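Local coordinates for HIT domain-containing protein (Leishmania major, PDB 3KSV) that binds zinc and, as a member of the histidine triad (HIT) family, probably acts on nucleotide substrates through a histidine nucleophile, at residues Q89-N95 with H108-K114; E54-L59 with Q102-V107. All coordinates share one frame; numbering follows the deposited sequence.

Contact 1 joins two neighbouring strands of the antiparallel sheet of this HIT domain, and contact 2 joins two loops at the end of that sheet, beside the zinc ion; their centres are about 16 Å apart. Along the chain the segments alternate: 54-59 comes first, then 89-95, 102-107 and 108-114, so the second segment of contact 2 runs straight into the second strand of contact 1. The predicted histidine triad motif straddles this junction. The two contacts also touch directly, where Gln94 packs on Leu59 and Val107. The zinc ligand His106 lies two residues before the predicted active-site His108, which immediately precedes strand 109-114, and both contacts reach the second subunit.

Contact 1: Q89-N95 with H108-K114; sequences QYNVLQN and HFHIIPK
Asn91 and Ile112 face each other as an antiparallel hydrogen-bonded pair, each backbone N serving the other's carbonyl: Ile112 N reaches Asn91 O at 2.8 Å, and Asn91 N reaches Ile112 O at 2.9 Å. Leu93 and His110 repeat the exchange, and Lys114 N binds Gln89 O. Three waters bridge polar atoms of the two strands. One links Gln89 N to Lys114 O; another lies within hydrogen-bonding distance of Asn91 OD1 and Ile112 O; a third donates to Asn91 OD1 and accepts from Lys114 NZ. In the HIT fold strand 109-114 lies between strands 48-52 and 89-96; the latter is the outermost strand within the subunit and pairs antiparallel with a strand of the second subunit, so the sheet continues across the interface. Asn91 ND2 bonds to Asn95 OD1 and Ala100 O of the second subunit. His110 ND1 bonds to His47, while Leu93 O lies in the plane of the His110 ring, 3.4 Å from its CD2. On the opposite face of the sheet, Gln94 CG, set anti to the backbone N (chi1 -168°), sits 3.7 Å from the centroid of the Phe109 ring, almost on its normal, a CH-pi contact. Its OE1 takes a bond from Asn96. His108, the predicted nucleophile, has ND1 bonded to His106 O, whereas its own O is buried with no partner in the model.

Contact 2: E54-L59 with Q102-V107; sequences EHASCL and QEVPHV. With ZN (zinc ion), chain B.
A zinc site of the Cys2His2 kind ties these two loops together: His55 comes from the loop after strand 48-52 and His106 from the loop leading into strand 109-114, while Cys13 and Cys16 complete the metal's ligands. Both histidines bind through ND1, with His55 ND1 at 2.0 Å and His106 ND1 at 2.3 Å from the zinc ion. Their rings approach obliquely, with planes 79° apart. In His55, CG lies anti to the backbone N (chi1 -175°), which carries the ring across to the metal and brings its CE1 to within 3.1 Å of Pro105 O. On the far side of the His106 ring from the metal-bound nitrogen, NE2 is hydrogen-bonded to Pro52 O, a second-shell contact that fixes the rotation of the imidazole.

Beyond the metal, two hydrogen bonds fasten the loops. Val107 N meets Ala56 O at 2.8 Å. Gln102, its side chain extended, sends NE2 to Ser57 O at 2.7 Å, and this acceptor lies in the plane of the amide. The other end of that amide, OE1, is held by Gly97 N, so the glutamine is gripped at both polar atoms. Apolar contacts fill in beside them: Val107 CG2 lies 4.0 Å from Ala56 CB and wedges against the backbone of Cys58, and its CG1 touches Leu59 CD1.

With ND1 given to zinc and a carbonyl at NE2, His106 most likely carries its proton on NE2; the hydrogen bond to Pro52 would then make the imidazole a somewhat stronger electron donor to the metal.

Contact 1: Q89-N95 with H108-K114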
loop_
_atom_site.group_PDB
_atom_site.type_symbol
_atom_site.label_atom_id
_atom_site.label_comp_id
_atom_site.label_asym_id
_atom_site.label_seq_id
_atom_site.Cartn_x
_atom_site.Cartn_y
_atom_site.Cartn_z
ATOM N N GLN A 89 12.854 -7.610 -4.793
ATOM C CA GLN A 89 11.965 -6.525 -5.171
ATOM C C GLN A 89 10.533 -6.981 -4.919
ATOM O O GLN A 89 10.276 -8.171 -4.850
ATOM C CB GLN A 89 12.189 -6.155 -6.623
ATOM C CG GLN A 89 13.643 -5.767 -6.880
ATOM C CD GLN A 89 13.912 -5.273 -8.281
ATOM O OE1 GLN A 89 13.090 -4.620 -8.899
ATOM N NE2 GLN A 89 15.095 -5.577 -8.777
ATOM N N TYR A 90 9.606 -6.031 -4.779
ATOM C CA TYR A 90 8.232 -6.375 -4.419
ATOM C C TYR A 90 7.247 -5.222 -4.618
ATOM O O TYR A 90 7.621 -4.051 -4.638
ATOM C CB TYR A 90 8.161 -6.873 -2.958
ATOM C CG TYR A 90 8.791 -5.898 -1.962
ATOM C CD1 TYR A 90 8.015 -4.972 -1.267
ATOM C CD2 TYR A 90 10.150 -5.925 -1.709
ATOM C CE1 TYR A 90 8.583 -4.099 -0.382
ATOM C CE2 TYR A 90 10.733 -5.040 -0.820
ATOM C CZ TYR A 90 9.938 -4.143 -0.164
ATOM O OH TYR A 90 10.512 -3.256 0.697
ATOM N N ASN A 91 5.972 -5.569 -4.743
ATOM C CA ASN A 91 4.924 -4.576 -4.839
ATOM C C ASN A 91 4.008 -4.693 -3.617
ATOM O O ASN A 91 3.730 -5.813 -3.134
ATOM C CB ASN A 91 4.116 -4.759 -6.113
ATOM C CG ASN A 91 4.926 -4.506 -7.373
ATOM O OD1 ASN A 91 5.437 -5.448 -7.973
ATOM N ND2 ASN A 91 5.038 -3.237 -7.793
ATOM N N VAL A 92 3.579 -3.537 -3.104
ATOM C CA VAL A 92 2.567 -3.461 -2.072
ATOM C C VAL A 92 1.283 -2.939 -2.738
ATOM O O VAL A 92 1.279 -1.900 -3.390
ATOM C CB VAL A 92 2.992 -2.540 -0.908
ATOM C CG1 VAL A 92 1.845 -2.409 0.118
ATOM C CG2 VAL A 92 4.249 -3.102 -0.223
ATOM N N LEU A 93 0.196 -3.686 -2.565
ATOM C CA LEU A 93 -1.054 -3.419 -3.228
ATOM C C LEU A 93 -2.197 -3.595 -2.254
ATOM O O LEU A 93 -2.285 -4.599 -1.565
ATOM C CB LEU A 93 -1.249 -4.383 -4.387
ATOM C CG LEU A 93 -2.550 -4.190 -5.170
ATOM C CD1 LEU A 93 -2.461 -2.887 -5.978
ATOM C CD2 LEU A 93 -2.777 -5.386 -6.059
ATOM N N GLN A 94 -3.099 -2.611 -2.210
ATOM C CA GLN A 94 -4.294 -2.711 -1.365
ATOM C C GLN A 94 -5.455 -2.157 -2.151
ATOM O O GLN A 94 -5.413 -1.017 -2.583
ATOM C CB GLN A 94 -4.090 -1.938 -0.076
ATOM C CG GLN A 94 -5.146 -2.210 0.992
ATOM C CD GLN A 94 -6.273 -1.226 0.937
ATOM O OE1 GLN A 94 -6.044 -0.042 0.695
ATOM N NE2 GLN A 94 -7.520 -1.707 1.143
ATOM N N ASN A 95 -6.488 -2.984 -2.314
ATOM C CA ASN A 95 -7.600 -2.706 -3.213
ATOM C C ASN A 95 -8.894 -2.320 -2.448
ATOM O O ASN A 95 -9.203 -2.893 -1.403
ATOM C CB ASN A 95 -7.858 -3.958 -4.027
ATOM C CG ASN A 95 -6.661 -4.369 -4.855
ATOM O OD1 ASN A 95 -5.903 -3.537 -5.344
ATOM N ND2 ASN A 95 -6.511 -5.650 -5.047
ATOM N N HIS A 108 -6.931 -5.637 3.101
ATOM C CA HIS A 108 -5.737 -6.465 3.119
ATOM C C HIS A 108 -4.690 -5.899 2.168
ATOM O O HIS A 108 -4.987 -5.587 1.016
ATOM C CB HIS A 108 -6.060 -7.929 2.819
ATOM C CG HIS A 108 -6.874 -8.135 1.582
ATOM N ND1 HIS A 108 -8.189 -7.735 1.485
ATOM C CD2 HIS A 108 -6.579 -8.745 0.410
ATOM C CE1 HIS A 108 -8.662 -8.079 0.301
ATOM N NE2 HIS A 108 -7.707 -8.689 -0.373
ATOM N N PHE A 109 -3.484 -5.732 2.701
ATOM C CA PHE A 109 -2.321 -5.314 1.944
ATOM C C PHE A 109 -1.588 -6.550 1.442
ATOM O O PHE A 109 -1.155 -7.374 2.223
ATOM C CB PHE A 109 -1.373 -4.494 2.831
ATOM C CG PHE A 109 -1.842 -3.113 3.095
ATOM C CD1 PHE A 109 -1.366 -2.054 2.327
ATOM C CD2 PHE A 109 -2.775 -2.864 4.088
ATOM C CE1 PHE A 109 -1.793 -0.796 2.543
ATOM C CE2 PHE A 109 -3.217 -1.583 4.319
ATOM C CZ PHE A 109 -2.716 -0.536 3.551
ATOM N N HIS A 110 -1.457 -6.674 0.134
ATOM C CA HIS A 110 -0.628 -7.696 -0.470
ATOM C C HIS A 110 0.818 -7.169 -0.458
ATOM O O HIS A 110 1.044 -5.988 -0.804
ATOM C CB HIS A 110 -1.045 -7.909 -1.929
ATOM C CG HIS A 110 -2.475 -8.336 -2.128
ATOM N ND1 HIS A 110 -2.839 -9.653 -2.276
ATOM C CD2 HIS A 110 -3.612 -7.612 -2.295
ATOM C CE1 HIS A 110 -4.141 -9.723 -2.491
ATOM N NE2 HIS A 110 -4.636 -8.497 -2.504
ATOM N N ILE A 111 1.776 -8.023 -0.068
ATOM C CA ILE A 111 3.210 -7.777 -0.328
ATOM C C ILE A 111 3.696 -8.872 -1.256
ATOM O O ILE A 111 3.796 -10.029 -0.843
ATOM C CB ILE A 111 4.095 -7.693 0.945
ATOM C CG1 ILE A 111 3.437 -6.842 2.056
ATOM C CG2 ILE A 111 5.486 -7.065 0.584
ATOM C CD1 ILE A 111 2.239 -7.503 2.734
ATOM N N ILE A 112 3.958 -8.517 -2.521
ATOM C CA ILE A 112 4.111 -9.502 -3.605
ATOM C C ILE A 112 5.527 -9.446 -4.167
ATOM O O ILE A 112 5.878 -8.453 -4.812
ATOM C CB ILE A 112 3.120 -9.245 -4.772
ATOM C CG1 ILE A 112 1.670 -9.099 -4.285
ATOM C CG2 ILE A 112 3.161 -10.386 -5.765
ATOM C CD1 ILE A 112 0.799 -8.334 -5.238
ATOM N N PRO A 113 6.358 -10.498 -3.927
ATOM C CA PRO A 113 7.714 -10.563 -4.484
ATOM C C PRO A 113 7.690 -10.484 -5.996
ATOM O O PRO A 113 6.807 -11.075 -6.629
ATOM C CB PRO A 113 8.216 -11.942 -4.053
ATOM C CG PRO A 113 7.437 -12.229 -2.797
ATOM C CD PRO A 113 6.103 -11.607 -2.990
ATOM N N LYS A 114 8.626 -9.725 -6.557
ATOM C CA LYS A 114 8.778 -9.610 -8.002
ATOM C C LYS A 114 10.127 -10.200 -8.327
ATOM O O LYS A 114 11.163 -9.527 -8.332
ATOM C CB LYS A 114 8.678 -8.149 -8.483
ATOM C CG LYS A 114 8.628 -8.000 -10.019
ATOM C CD LYS A 114 7.295 -8.521 -10.567
ATOM C CE LYS A 114 7.077 -8.262 -12.038
ATOM N NZ LYS A 114 7.301 -6.843 -12.381
HETATM O O HOH W 1 13.755 -9.148 -7.438
HETATM O O HOH W 2 5.187 -8.209 -7.611
HETATM O O HOH W 3 5.109 -5.426 -10.444
#

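Contact 2: E54-L59 with Q102-V107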
loop_
_atom_site.group_PDB
_atom_site.type_symbol
_atom_site.label_atom_id
_atom_site.label_comp_id
_atom_site.label_asym_id
_atom_site.label_seq_id
_atom_site.Cartn_x
_atom_site.Cartn_y
_atom_site.Cartn_z
ATOM N N GLU A 54 -9.610 -5.445 12.851
ATOM C CA GLU A 54 -10.933 -4.820 12.707
ATOM C C GLU A 54 -11.499 -5.141 11.321
ATOM O O GLU A 54 -10.764 -5.100 10.329
ATOM C CB GLU A 54 -10.807 -3.282 12.881
ATOM C CG GLU A 54 -12.138 -2.482 12.850
ATOM C CD GLU A 54 -11.967 -0.961 12.527
ATOM O OE1 GLU A 54 -10.814 -0.418 12.493
ATOM O OE2 GLU A 54 -13.019 -0.310 12.289
ATOM N N HIS A 55 -12.791 -5.462 11.240
ATOM C CA HIS A 55 -13.439 -5.617 9.931
ATOM C C HIS A 55 -13.742 -4.239 9.334
ATOM O O HIS A 55 -14.837 -3.699 9.511
ATOM C CB HIS A 55 -14.724 -6.468 9.992
ATOM C CG HIS A 55 -15.331 -6.739 8.644
ATOM N ND1 HIS A 55 -14.891 -7.745 7.810
ATOM C CD2 HIS A 55 -16.331 -6.111 7.978
ATOM C CE1 HIS A 55 -15.594 -7.725 6.692
ATOM N NE2 HIS A 55 -16.480 -6.749 6.770
ATOM N N ALA A 56 -12.758 -3.678 8.639
ATOM C CA ALA A 56 -12.958 -2.485 7.800
ATOM C C ALA A 56 -13.011 -2.976 6.364
ATOM O O ALA A 56 -12.119 -3.691 5.930
ATOM C CB ALA A 56 -11.823 -1.512 7.979
ATOM N N SER A 57 -14.057 -2.636 5.630
ATOM C CA SER A 57 -14.151 -3.080 4.238
ATOM C C SER A 57 -13.174 -2.325 3.284
ATOM O O SER A 57 -12.647 -2.914 2.327
ATOM C CB SER A 57 -15.600 -2.982 3.756
ATOM O OG SER A 57 -15.666 -3.010 2.336
ATOM N N CYS A 58 -12.944 -1.037 3.555
ATOM C CA CYS A 58 -12.027 -0.199 2.767
ATOM C C CYS A 58 -11.096 0.585 3.717
ATOM O O CYS A 58 -11.379 0.742 4.910
ATOM C CB CYS A 58 -12.796 0.777 1.853
ATOM S SG CYS A 58 -14.152 0.058 0.812
ATOM N N LEU A 59 -9.986 1.080 3.179
ATOM C CA LEU A 59 -8.951 1.693 3.996
ATOM C C LEU A 59 -9.462 2.926 4.715
ATOM O O LEU A 59 -9.035 3.210 5.844
ATOM C CB LEU A 59 -7.715 2.040 3.144
ATOM C CG LEU A 59 -6.470 2.470 3.921
ATOM C CD1 LEU A 59 -6.024 1.386 4.891
ATOM C CD2 LEU A 59 -5.311 2.849 2.960
ATOM N N GLN A 102 -10.937 -5.552 -5.544
ATOM C CA GLN A 102 -11.027 -6.085 -4.186
ATOM C C GLN A 102 -12.059 -7.235 -4.197
ATOM O O GLN A 102 -13.172 -7.081 -4.690
ATOM C CB GLN A 102 -11.433 -5.008 -3.173
ATOM C CG GLN A 102 -11.539 -5.534 -1.747
ATOM C CD GLN A 102 -12.003 -4.510 -0.718
ATOM O OE1 GLN A 102 -12.668 -3.532 -1.044
ATOM N NE2 GLN A 102 -11.623 -4.731 0.540
ATOM N N GLU A 103 -11.675 -8.387 -3.663
ATOM C CA GLU A 103 -12.541 -9.573 -3.693
ATOM C C GLU A 103 -13.132 -9.801 -2.299
ATOM O O GLU A 103 -14.351 -9.744 -2.124
ATOM C CB GLU A 103 -11.755 -10.789 -4.199
ATOM C CG GLU A 103 -12.602 -11.983 -4.660
ATOM C CD GLU A 103 -11.817 -13.313 -4.647
ATOM O OE1 GLU A 103 -10.569 -13.288 -4.802
ATOM O OE2 GLU A 103 -12.456 -14.378 -4.474
ATOM N N VAL A 104 -12.280 -10.033 -1.306
ATOM C CA VAL A 104 -12.735 -10.142 0.084
ATOM C C VAL A 104 -12.978 -8.728 0.611
ATOM O O VAL A 104 -12.080 -7.880 0.512
ATOM C CB VAL A 104 -11.681 -10.817 0.983
ATOM C CG1 VAL A 104 -12.228 -11.009 2.388
ATOM C CG2 VAL A 104 -11.218 -12.145 0.391
ATOM N N PRO A 105 -14.180 -8.459 1.172
ATOM C CA PRO A 105 -14.532 -7.135 1.686
ATOM C C PRO A 105 -13.932 -6.804 3.071
ATOM O O PRO A 105 -14.658 -6.414 3.996
ATOM C CB PRO A 105 -16.077 -7.176 1.728
ATOM C CG PRO A 105 -16.411 -8.601 1.972
ATOM C CD PRO A 105 -15.293 -9.416 1.326
ATOM N N HIS A 106 -12.611 -6.950 3.199
ATOM C CA HIS A 106 -11.887 -6.658 4.447
ATOM C C HIS A 106 -10.512 -6.143 3.989
ATOM O O HIS A 106 -9.901 -6.728 3.081
ATOM C CB HIS A 106 -11.827 -7.943 5.310
ATOM C CG HIS A 106 -11.119 -7.806 6.636
ATOM N ND1 HIS A 106 -11.640 -8.307 7.811
ATOM C CD2 HIS A 106 -9.912 -7.293 6.964
ATOM C CE1 HIS A 106 -10.799 -8.082 8.806
ATOM N NE2 HIS A 106 -9.743 -7.463 8.318
ATOM N N VAL A 107 -10.049 -5.028 4.560
ATOM C CA VAL A 107 -8.784 -4.420 4.120
ATOM C C VAL A 107 -7.665 -5.465 4.201
ATOM O O VAL A 107 -7.486 -6.126 5.229
ATOM C CB VAL A 107 -8.399 -3.210 4.992
ATOM C CG1 VAL A 107 -6.973 -2.748 4.691
ATOM C CG2 VAL A 107 -9.403 -2.051 4.783
HETATM ZN ZN ZN B . -13.665 -9.304 7.735
#